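Local coordinates for protein UDP-glucose 4-epimerase (Campylobacter jejuni subsp. jejuni serotype O:2, PDB 7K3P) that probably interconverts UDP-glucose with UDP-galactose, and their N-acetylated counterparts, by inverting the sugar at C4 with the help of a bound NAD, at residues A[74-79]-A[115-120]; A[81-86]-A[123-128]; A[109-114]-A[162-167]. The protein carries 2 engineered substitutions. All coordinates share one frame; numbering follows the deposited sequence.

Contact 1 (A[74-79]-A[115-120]); sequences SDFQGV and TVNTTN
Phe-76 lies flat against the side chain of Asn-120, ring and amide planes only 10° apart, and the side chains run antiparallel, each passing over the other. Asn-120 CB sits almost over the middle of the ring, 3.5 Å from its centroid, a CH-pi contact. From there the amide runs back over the ring toward Phe-76 CB, with Asn-120 CG 3.3 Å from Phe-76 CG. Asn-120 can do this because its CG is extended away from the backbone N (chi1 173°), while ND2 continues to Val-79 CG1 at 3.9 Å. The amide of Asn-117 stands nearly upright to the ring, and OD1 lies in the ring plane, 3.7 Å from Phe-76 CE1, so an oxygen faces ring hydrogens. The same OD1 is 3.3 Å from Ser-74 CA. Val-116 CG1 takes another part of the rim, 3.6 Å from Phe-76 CZ. One residue before Phe-76, Asp-75 caps helix 76-86 by accepting from Gly-78 N. Asn-117 also touches the NAD. Met-112 of the second subunit packs on both stacked side chains, and Val-79 touches Leu-121 and Thr-124 farther along helix 107-127.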
loop_
_atom_site.group_PDB
_atom_site.type_symbol
_atom_site.label_atom_id
_atom_site.label_comp_id
_atom_site.label_asym_id
_atom_site.label_seq_id
_atom_site.Cartn_x
_atom_site.Cartn_y
_atom_site.Cartn_z
ATOM N N SER A 74 16.614 3.784 -1.150
ATOM C CA SER A 74 16.033 3.922 -2.501
ATOM C C SER A 74 16.948 3.357 -3.599
ATOM O O SER A 74 16.512 3.160 -4.737
ATOM C CB SER A 74 15.680 5.379 -2.812
ATOM O OG SER A 74 16.857 6.161 -2.860
ATOM N N ASP A 75 18.210 3.094 -3.265
ATOM C CA ASP A 75 19.125 2.419 -4.203
ATOM C C ASP A 75 18.927 0.922 -4.013
ATOM O O ASP A 75 19.615 0.296 -3.175
ATOM C CB ASP A 75 20.583 2.840 -3.916
ATOM C CG ASP A 75 21.621 1.936 -4.594
ATOM O OD1 ASP A 75 21.259 1.179 -5.517
ATOM O OD2 ASP A 75 22.809 1.961 -4.177
ATOM N N PHE A 76 18.000 0.335 -4.775
ATOM C CA PHE A 76 17.583 -1.044 -4.512
ATOM C C PHE A 76 18.721 -2.041 -4.728
ATOM O O PHE A 76 18.826 -3.037 -4.003
ATOM C CB PHE A 76 16.364 -1.466 -5.346
ATOM C CG PHE A 76 15.081 -0.735 -4.999
ATOM C CD1 PHE A 76 15.010 0.113 -3.899
ATOM C CD2 PHE A 76 13.943 -0.903 -5.798
ATOM C CE1 PHE A 76 13.813 0.802 -3.593
ATOM C CE2 PHE A 76 12.745 -0.228 -5.498
ATOM C CZ PHE A 76 12.688 0.625 -4.395
ATOM N N GLN A 77 19.552 -1.796 -5.735
ATOM C CA GLN A 77 20.648 -2.714 -6.045
ATOM C C GLN A 77 21.661 -2.707 -4.910
ATOM O O GLN A 77 22.173 -3.749 -4.527
ATOM C CB GLN A 77 21.351 -2.317 -7.351
ATOM C CG GLN A 77 22.506 -3.256 -7.728
ATOM C CD GLN A 77 22.021 -4.659 -8.079
ATOM O OE1 GLN A 77 20.929 -4.831 -8.617
ATOM N NE2 GLN A 77 22.841 -5.673 -7.775
ATOM N N GLY A 78 21.956 -1.519 -4.395
ATOM C CA GLY A 78 22.896 -1.359 -3.304
ATOM C C GLY A 78 22.411 -2.084 -2.056
ATOM O O GLY A 78 23.211 -2.644 -1.296
ATOM N N VAL A 79 21.099 -2.074 -1.846
ATOM C CA VAL A 79 20.505 -2.782 -0.715
ATOM C C VAL A 79 20.636 -4.279 -0.909
ATOM O O VAL A 79 21.074 -4.995 -0.015
ATOM C CB VAL A 79 19.009 -2.403 -0.532
ATOM C CG1 VAL A 79 18.301 -3.381 0.428
ATOM C CG2 VAL A 79 18.887 -0.965 -0.036
ATOM N N THR A 115 6.619 3.297 2.085
ATOM C CA THR A 115 6.072 2.077 1.485
ATOM C C THR A 115 6.956 1.433 0.407
ATOM O O THR A 115 7.162 0.212 0.395
ATOM C CB THR A 115 4.699 2.364 0.875
ATOM O OG1 THR A 115 3.913 3.117 1.821
ATOM C CG2 THR A 115 3.999 1.082 0.520
ATOM N N VAL A 116 7.458 2.243 -0.519
ATOM C CA VAL A 116 8.265 1.702 -1.611
ATOM C C VAL A 116 9.602 1.152 -1.112
ATOM O O VAL A 116 9.962 0.023 -1.428
ATOM C CB VAL A 116 8.478 2.743 -2.733
ATOM C CG1 VAL A 116 9.610 2.316 -3.663
ATOM C CG2 VAL A 116 7.188 2.927 -3.526
ATOM N N ASN A 117 10.338 1.949 -0.349
ATOM C CA ASN A 117 11.637 1.506 0.149
ATOM C C ASN A 117 11.481 0.287 1.036
ATOM O O ASN A 117 12.309 -0.634 1.013
ATOM C CB ASN A 117 12.350 2.628 0.917
ATOM C CG ASN A 117 12.942 3.669 -0.011
ATOM O OD1 ASN A 117 13.003 3.441 -1.203
ATOM N ND2 ASN A 117 13.372 4.811 0.531
ATOM N N THR A 118 10.411 0.281 1.822
ATOM C CA THR A 118 10.170 -0.846 2.722
ATOM C C THR A 118 9.838 -2.095 1.934
ATOM O O THR A 118 10.256 -3.196 2.292
ATOM C CB THR A 118 9.075 -0.518 3.770
ATOM O OG1 THR A 118 9.543 0.551 4.600
ATOM C CG2 THR A 118 8.795 -1.742 4.652
ATOM N N THR A 119 9.102 -1.936 0.836
ATOM C CA THR A 119 8.744 -3.092 0.021
ATOM C C THR A 119 9.992 -3.753 -0.579
ATOM O O THR A 119 10.147 -4.984 -0.540
ATOM C CB THR A 119 7.746 -2.720 -1.096
ATOM O OG1 THR A 119 6.579 -2.154 -0.497
ATOM C CG2 THR A 119 7.361 -3.941 -1.906
ATOM N N ASN A 120 10.882 -2.957 -1.152
ATOM C CA ASN A 120 12.110 -3.549 -1.673
ATOM C C ASN A 120 12.906 -4.234 -0.555
ATOM O O ASN A 120 13.480 -5.305 -0.749
ATOM C CB ASN A 120 12.988 -2.502 -2.334
ATOM C CG ASN A 120 14.329 -3.081 -2.733
ATOM O OD1 ASN A 120 14.395 -3.909 -3.639
ATOM N ND2 ASN A 120 15.390 -2.688 -2.029
#

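Contact 2 (A[81-86]-A[123-128])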
loop_
_atom_site.group_PDB
_atom_site.type_symbol
_atom_site.label_atom_id
_atom_site.label_comp_id
_atom_site.label_asym_id
_atom_site.label_seq_id
_atom_site.Cartn_x
_atom_site.Cartn_y
_atom_site.Cartn_z
ATOM N N ALA A 81 22.731 -5.878 -2.666
ATOM C CA ALA A 81 24.131 -6.296 -2.587
ATOM C C ALA A 81 24.628 -6.304 -1.137
ATOM O O ALA A 81 25.355 -7.213 -0.735
ATOM C CB ALA A 81 25.009 -5.401 -3.458
ATOM N N LEU A 82 24.250 -5.291 -0.358
ATOM C CA LEU A 82 24.620 -5.267 1.063
ATOM C C LEU A 82 24.104 -6.536 1.753
ATOM O O LEU A 82 24.851 -7.227 2.458
ATOM C CB LEU A 82 24.075 -4.015 1.753
ATOM C CG LEU A 82 24.222 -3.919 3.272
ATOM C CD1 LEU A 82 25.691 -3.738 3.682
ATOM C CD2 LEU A 82 23.370 -2.780 3.830
ATOM N N PHE A 83 22.842 -6.865 1.507
ATOM C CA PHE A 83 22.225 -8.065 2.081
ATOM C C PHE A 83 22.822 -9.387 1.581
ATOM O O PHE A 83 22.935 -10.348 2.355
ATOM C CB PHE A 83 20.713 -8.053 1.848
ATOM C CG PHE A 83 19.964 -7.159 2.810
ATOM C CD1 PHE A 83 20.312 -5.822 2.947
ATOM C CD2 PHE A 83 18.926 -7.666 3.587
ATOM C CE1 PHE A 83 19.641 -4.994 3.841
ATOM C CE2 PHE A 83 18.243 -6.836 4.479
ATOM C CZ PHE A 83 18.604 -5.508 4.607
ATOM N N GLU A 84 23.182 -9.462 0.297
ATOM C CA GLU A 84 23.884 -10.658 -0.193
ATOM C C GLU A 84 25.238 -10.840 0.502
ATOM O O GLU A 84 25.627 -11.963 0.840
ATOM C CB GLU A 84 24.102 -10.608 -1.710
ATOM C CG GLU A 84 22.847 -10.816 -2.516
ATOM C CD GLU A 84 22.330 -12.243 -2.440
ATOM O OE1 GLU A 84 21.244 -12.505 -3.019
ATOM O OE2 GLU A 84 23.011 -13.091 -1.815
ATOM N N ARG A 85 25.951 -9.739 0.710
ATOM C CA ARG A 85 27.293 -9.801 1.283
ATOM C C ARG A 85 27.257 -10.086 2.778
ATOM O O ARG A 85 28.013 -10.921 3.263
ATOM C CB ARG A 85 28.073 -8.505 1.038
ATOM C CG ARG A 85 28.469 -8.264 -0.433
ATOM C CD ARG A 85 29.468 -7.127 -0.536
ATOM N NE ARG A 85 29.130 -6.019 0.364
ATOM C CZ ARG A 85 28.352 -4.990 0.034
ATOM N NH1 ARG A 85 27.826 -4.913 -1.189
ATOM N NH2 ARG A 85 28.093 -4.037 0.927
ATOM N N GLU A 86 26.380 -9.394 3.505
ATOM C CA GLU A 86 26.393 -9.463 4.964
ATOM C C GLU A 86 25.615 -10.635 5.562
ATOM O O GLU A 86 25.956 -11.116 6.646
ATOM C CB GLU A 86 25.903 -8.146 5.560
ATOM C CG GLU A 86 26.827 -6.965 5.291
ATOM C CD GLU A 86 28.170 -7.082 6.004
ATOM O OE1 GLU A 86 28.276 -7.839 7.002
ATOM O OE2 GLU A 86 29.120 -6.411 5.556
ATOM N N GLU A 123 11.383 -7.633 0.145
ATOM C CA GLU A 123 11.743 -8.584 -0.909
ATOM C C GLU A 123 13.186 -9.057 -0.749
ATOM O O GLU A 123 13.476 -10.245 -0.896
ATOM C CB GLU A 123 11.547 -8.003 -2.309
ATOM C CG GLU A 123 11.902 -9.025 -3.397
ATOM C CD GLU A 123 11.626 -8.510 -4.795
ATOM O OE1 GLU A 123 12.307 -7.552 -5.216
ATOM O OE2 GLU A 123 10.728 -9.066 -5.464
ATOM N N THR A 124 14.075 -8.122 -0.421
ATOM C CA THR A 124 15.495 -8.416 -0.231
ATOM C C THR A 124 15.729 -9.325 0.994
ATOM O O THR A 124 16.567 -10.235 0.950
ATOM C CB THR A 124 16.301 -7.107 -0.090
ATOM O OG1 THR A 124 16.229 -6.377 -1.324
ATOM C CG2 THR A 124 17.754 -7.393 0.231
ATOM N N CYS A 125 14.997 -9.079 2.084
ATOM C CA CYS A 125 15.074 -9.956 3.257
ATOM C C CYS A 125 14.740 -11.374 2.841
ATOM O O CYS A 125 15.459 -12.320 3.171
ATOM C CB CYS A 125 14.125 -9.484 4.392
ATOM S SG CYS A 125 14.736 -8.026 5.218
ATOM N N LEU A 126 13.660 -11.518 2.087
ATOM C CA LEU A 126 13.197 -12.833 1.660
ATOM C C LEU A 126 14.222 -13.544 0.767
ATOM O O LEU A 126 14.393 -14.764 0.852
ATOM C CB LEU A 126 11.864 -12.711 0.912
ATOM C CG LEU A 126 10.586 -12.434 1.718
ATOM C CD1 LEU A 126 9.400 -12.145 0.781
ATOM C CD2 LEU A 126 10.257 -13.622 2.642
ATOM N N GLN A 127 14.896 -12.778 -0.091
ATOM C CA GLN A 127 15.820 -13.354 -1.065
ATOM C C GLN A 127 17.136 -13.775 -0.428
ATOM O O GLN A 127 17.826 -14.634 -0.949
ATOM C CB GLN A 127 16.067 -12.369 -2.225
ATOM C CG GLN A 127 14.896 -12.325 -3.213
ATOM C CD GLN A 127 15.045 -11.249 -4.287
ATOM O OE1 GLN A 127 15.906 -10.366 -4.200
ATOM N NE2 GLN A 127 14.187 -11.315 -5.299
ATOM N N THR A 128 17.476 -13.152 0.692
ATOM C CA THR A 128 18.781 -13.332 1.320
ATOM C C THR A 128 18.715 -13.967 2.717
ATOM O O THR A 128 19.694 -13.913 3.471
ATOM C CB THR A 128 19.525 -12.000 1.418
ATOM O OG1 THR A 128 18.781 -11.099 2.253
ATOM C CG2 THR A 128 19.685 -11.385 0.019
HETATM O O HOH W 1 21.165 -10.348 4.491
#
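Phe-83 packs on Thr-124 where two helices of the Rossmann-type fold lie side by side. Helix 76-86 belongs to the beta-alpha-beta crossover from strand 67-69 to strand 90-93, and helix 107-127 to the next one, from strand 90-93 to strand 132-136. Their C-terminal ends meet here over the strand they share: Ile-91 of strand 90-93 touches both Phe-83 and Cys-125, and Phe-88 adds an edge-to-face ring contact to Phe-83. The methyl of Thr-124 makes the closest approach, with CG2 3.4 Å from Phe-83 CG and equally near Phe-83 CB. That methyl is the branch of Thr-124 turned away from its own backbone N; the other branch, OG1, bonds back to Asn-120 O inside the helix, so the threonine offers carbon to the ring and keeps its polar end at home. Farther out on the ring, Cys-125 SG approaches Phe-83 CE2 to 3.8 Å, a sulfur-aromatic contact met obliquely. Thr-128 takes part with both branches. Its CG2 lies 3.6 Å from Glu-84 OE1, which the bend at chi2 of the glutamate brings inward on the solvent-facing side. Its OG1, tucked between the backbone N and the carbonyl carbon (chi1 62°), lies near the plane of the Phe-83 ring at its edge and donates to Thr-124 O at 2.7 Å. A water bridges the helices, giving one hydrogen to Phe-83 O at 2.8 Å and a second, weakly, to Thr-128 OG1 at 3.4 Å.

Contact 3 (A[109-114]-A[162-167]); sequences KYYMNN and YGRSKL. With NAD (nicotinamide-adenine-dinucleotide), chain C.
Tyr-162 brings the rim of its ring to the rim of Tyr-110, CD1 to CD2 at 3.9 Å, where two helices run side by side at 28°. Past that contact its phenol OH meets the nicotinamide ribose, 2.7 Å from NAD O2D, a hydrogen bond that either hydroxyl could donate. Two residues on, Arg-164 lies across from Tyr-111, whose OH is 3.4 Å from Arg-164 CB and lies in the guanidinium plane, at its edge, the two flat groups 29° apart. Asp-175 of the second subunit holds both polar ends, pairing with Arg-164 NE and bonding Tyr-111 OH. Next, Ser-165 OG takes a nearly straight bond from Asn-114 ND2 (3.1 Å), lying in the plane of that amide, and itself donates to Tyr-162 O at 2.8 Å. With Ser-97 N on Asn-114 OD1, the amide is fixed from both ends. Tyr-162 and Lys-166 have the spacing of the Tyr-x-x-x-Lys signature of short-chain dehydrogenases/reductases, consistent with a place in the active site. On helix 107-127, Asn-113 holds the adenine end of the cofactor, accepting from NAD N6A and donating to N7A, the Hoogsteen edge of the adenine. Lys-166, bent at chi2 (-71°), swings its chain back to the ribose, where NZ donates to NAD O3D at 2.8 Å and also to Ser-136 O.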
loop_
_atom_site.group_PDB
_atom_site.type_symbol
_atom_site.label_atom_id
_atom_site.label_comp_id
_atom_site.label_asym_id
_atom_site.label_seq_id
_atom_site.Cartn_x
_atom_site.Cartn_y
_atom_site.Cartn_z
ATOM N N LYS A 109 6.192 11.615 -1.423
ATOM C CA LYS A 109 7.430 11.454 -0.657
ATOM C C LYS A 109 7.271 10.354 0.400
ATOM O O LYS A 109 8.198 9.576 0.666
ATOM C CB LYS A 109 7.818 12.781 0.012
ATOM C CG LYS A 109 8.899 12.663 1.077
ATOM C CD LYS A 109 9.321 14.043 1.621
ATOM C CE LYS A 109 10.455 13.908 2.630
ATOM N NZ LYS A 109 10.951 15.223 3.159
ATOM N N TYR A 110 6.087 10.292 0.998
ATOM C CA TYR A 110 5.812 9.300 2.037
ATOM C C TYR A 110 5.638 7.897 1.454
ATOM O O TYR A 110 6.250 6.943 1.929
ATOM C CB TYR A 110 4.653 9.764 2.939
ATOM C CG TYR A 110 5.205 10.761 3.925
ATOM C CD1 TYR A 110 5.636 12.016 3.502
ATOM C CD2 TYR A 110 5.396 10.415 5.256
ATOM C CE1 TYR A 110 6.208 12.911 4.390
ATOM C CE2 TYR A 110 5.955 11.302 6.144
ATOM C CZ TYR A 110 6.361 12.545 5.710
ATOM O OH TYR A 110 6.933 13.414 6.606
ATOM N N TYR A 111 4.855 7.773 0.391
ATOM C CA TYR A 111 4.738 6.486 -0.271
ATOM C C TYR A 111 6.061 5.971 -0.853
ATOM O O TYR A 111 6.282 4.759 -0.885
ATOM C CB TYR A 111 3.646 6.518 -1.341
ATOM C CG TYR A 111 2.256 6.628 -0.750
ATOM C CD1 TYR A 111 1.738 5.605 0.055
ATOM C CD2 TYR A 111 1.464 7.748 -0.986
ATOM C CE1 TYR A 111 0.458 5.697 0.607
ATOM C CE2 TYR A 111 0.170 7.857 -0.435
ATOM C CZ TYR A 111 -0.316 6.834 0.358
ATOM O OH TYR A 111 -1.577 6.927 0.890
ATOM N N MET A 112 6.922 6.876 -1.326
ATOM C CA MET A 112 8.233 6.484 -1.849
ATOM C C MET A 112 9.190 6.097 -0.721
ATOM O O MET A 112 9.771 5.022 -0.749
ATOM C CB MET A 112 8.861 7.599 -2.701
ATOM C CG MET A 112 8.146 7.829 -4.030
ATOM S SD MET A 112 8.167 6.410 -5.153
ATOM C CE MET A 112 9.879 6.422 -5.686
ATOM N N ASN A 113 9.356 6.969 0.265
ATOM C CA ASN A 113 10.392 6.740 1.261
ATOM C C ASN A 113 9.978 5.696 2.298
ATOM O O ASN A 113 10.815 4.982 2.859
ATOM C CB ASN A 113 10.801 8.041 1.947
ATOM C CG ASN A 113 12.170 7.933 2.611
ATOM O OD1 ASN A 113 13.117 7.393 2.024
ATOM N ND2 ASN A 113 12.277 8.428 3.841
ATOM N N ASN A 114 8.678 5.587 2.529
ATOM C CA ASN A 114 8.180 4.582 3.458
ATOM C C ASN A 114 7.770 3.291 2.745
ATOM O O ASN A 114 8.511 2.315 2.757
ATOM C CB ASN A 114 7.048 5.177 4.301
ATOM C CG ASN A 114 7.515 6.347 5.147
ATOM O OD1 ASN A 114 8.710 6.671 5.179
ATOM N ND2 ASN A 114 6.583 6.983 5.853
ATOM N N TYR A 162 0.839 9.526 5.695
ATOM C CA TYR A 162 1.831 8.904 6.567
ATOM C C TYR A 162 1.262 7.616 7.156
ATOM O O TYR A 162 1.879 6.552 7.056
ATOM C CB TYR A 162 2.275 9.849 7.688
ATOM C CG TYR A 162 3.080 9.161 8.794
ATOM C CD1 TYR A 162 4.359 8.655 8.547
ATOM C CD2 TYR A 162 2.557 9.017 10.078
ATOM C CE1 TYR A 162 5.093 8.027 9.546
ATOM C CE2 TYR A 162 3.285 8.394 11.085
ATOM C CZ TYR A 162 4.551 7.909 10.814
ATOM O OH TYR A 162 5.261 7.308 11.820
ATOM N N GLY A 163 0.078 7.704 7.759
ATOM C CA GLY A 163 -0.553 6.529 8.343
ATOM C C GLY A 163 -0.812 5.421 7.333
ATOM O O GLY A 163 -0.589 4.234 7.625
ATOM N N ARG A 164 -1.297 5.798 6.152
ATOM C CA ARG A 164 -1.526 4.836 5.078
ATOM C C ARG A 164 -0.228 4.191 4.608
ATOM O O ARG A 164 -0.205 2.996 4.304
ATOM C CB ARG A 164 -2.238 5.495 3.879
ATOM C CG ARG A 164 -3.719 5.763 4.117
ATOM C CD ARG A 164 -4.433 6.288 2.887
ATOM N NE ARG A 164 -4.312 7.736 2.760
ATOM C CZ ARG A 164 -5.091 8.608 3.402
ATOM N NH1 ARG A 164 -6.032 8.161 4.221
ATOM N NH2 ARG A 164 -4.928 9.923 3.234
ATOM N N SER A 165 0.842 4.983 4.525
ATOM C CA SER A 165 2.112 4.477 3.996
ATOM C C SER A 165 2.690 3.400 4.914
ATOM O O SER A 165 3.349 2.468 4.456
ATOM C CB SER A 165 3.136 5.610 3.785
ATOM O OG SER A 165 3.692 6.081 5.000
ATOM N N LYS A 166 2.440 3.539 6.212
ATOM C CA LYS A 166 2.895 2.562 7.197
ATOM C C LYS A 166 2.021 1.311 7.199
ATOM O O LYS A 166 2.529 0.191 7.268
ATOM C CB LYS A 166 2.950 3.211 8.583
ATOM C CG LYS A 166 4.112 4.198 8.740
ATOM C CD LYS A 166 5.456 3.443 8.805
ATOM C CE LYS A 166 6.533 4.317 9.398
ATOM N NZ LYS A 166 7.813 3.557 9.547
ATOM N N LEU A 167 0.707 1.498 7.099
ATOM C CA LEU A 167 -0.233 0.374 7.058
ATOM C C LEU A 167 0.009 -0.499 5.830
ATOM O O LEU A 167 -0.082 -1.729 5.894
ATOM C CB LEU A 167 -1.671 0.902 6.998
ATOM C CG LEU A 167 -2.742 -0.184 6.845
ATOM C CD1 LEU A 167 -2.604 -1.202 7.976
ATOM C CD2 LEU A 167 -4.147 0.443 6.831
HETATM P PA NAD C . 14.168 9.809 12.606
HETATM O O1A NAD C . 13.983 10.764 11.452
HETATM O O2A NAD C . 15.014 10.428 13.683
HETATM O O5B NAD C . 14.904 8.494 12.138
HETATM C C5B NAD C . 14.808 8.130 10.791
HETATM C C4B NAD C . 16.139 7.720 10.297
HETATM O O4B NAD C . 16.053 7.020 9.090
HETATM C C3B NAD C . 17.057 8.960 10.060
HETATM O O3B NAD C . 18.381 8.943 10.717
HETATM C C2B NAD C . 17.048 9.112 8.520
HETATM O O2B NAD C . 18.183 9.682 8.025
HETATM C C1B NAD C . 16.887 7.677 8.132
HETATM N N9A NAD C . 16.364 7.518 6.766
HETATM C C8A NAD C . 15.231 8.054 6.268
HETATM N N7A NAD C . 15.081 7.714 4.978
HETATM C C5A NAD C . 16.111 6.946 4.604
HETATM C C6A NAD C . 16.489 6.319 3.405
HETATM N N6A NAD C . 15.649 6.436 2.236
HETATM N N1A NAD C . 17.617 5.583 3.356
HETATM C C2A NAD C . 18.421 5.446 4.425
HETATM N N3A NAD C . 18.098 6.057 5.613
HETATM C C4A NAD C . 16.960 6.802 5.729
HETATM O O3 NAD C . 12.725 9.423 13.150
HETATM P PN NAD C . 12.475 8.664 14.510
HETATM O O1N NAD C . 13.775 8.100 15.054
HETATM O O2N NAD C . 11.883 9.645 15.475
HETATM O O5D NAD C . 11.450 7.495 14.224
HETATM C C5D NAD C . 11.936 6.310 13.638
HETATM C C4D NAD C . 10.804 5.365 13.273
HETATM O O4D NAD C . 9.890 5.224 14.339
HETATM C C3D NAD C . 10.055 5.741 11.999
HETATM O O3D NAD C . 9.746 4.605 11.296
HETATM C C2D NAD C . 8.782 6.321 12.449
HETATM O O2D NAD C . 7.753 6.206 11.537
HETATM C C1D NAD C . 8.561 5.555 13.780
HETATM N N1N NAD C . 7.665 6.273 14.799
HETATM C C2N NAD C . 8.199 7.412 15.371
HETATM C C3N NAD C . 7.447 8.114 16.308
HETATM C C7N NAD C . 8.017 9.358 16.938
HETATM O O7N NAD C . 9.118 9.788 16.631
HETATM N N7N NAD C . 7.239 10.051 17.910
HETATM C C4N NAD C . 6.190 7.659 16.658
HETATM C C5N NAD C . 5.669 6.523 16.081
HETATM C C6N NAD C . 6.410 5.806 15.132
#

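All three contacts use helix 107-127, and each is largely buried. Contacts 1 and 2 pair it with helix 76-86 and touch through Val-79 and Thr-124. Their centres are about 11 Å apart. Contact 3 pairs its N-terminal half with helix 161-179 and is joined to contact 1 by Thr-115 OG1 to Ser-165 O at 2.8 Å. Chemistry follows place: contact 2, with Glu-84 at an exposed margin, is mostly apolar packing with a sulfur-aromatic contact and a bridging water; contact 1 stacks an amide on a ring; contact 3 adds a hydrogen bond between the helices and makes four to NAD, which contact 1 touches only through Asn-117. Every one also reaches the second subunit, fitting the helical dimer interface usual in this family.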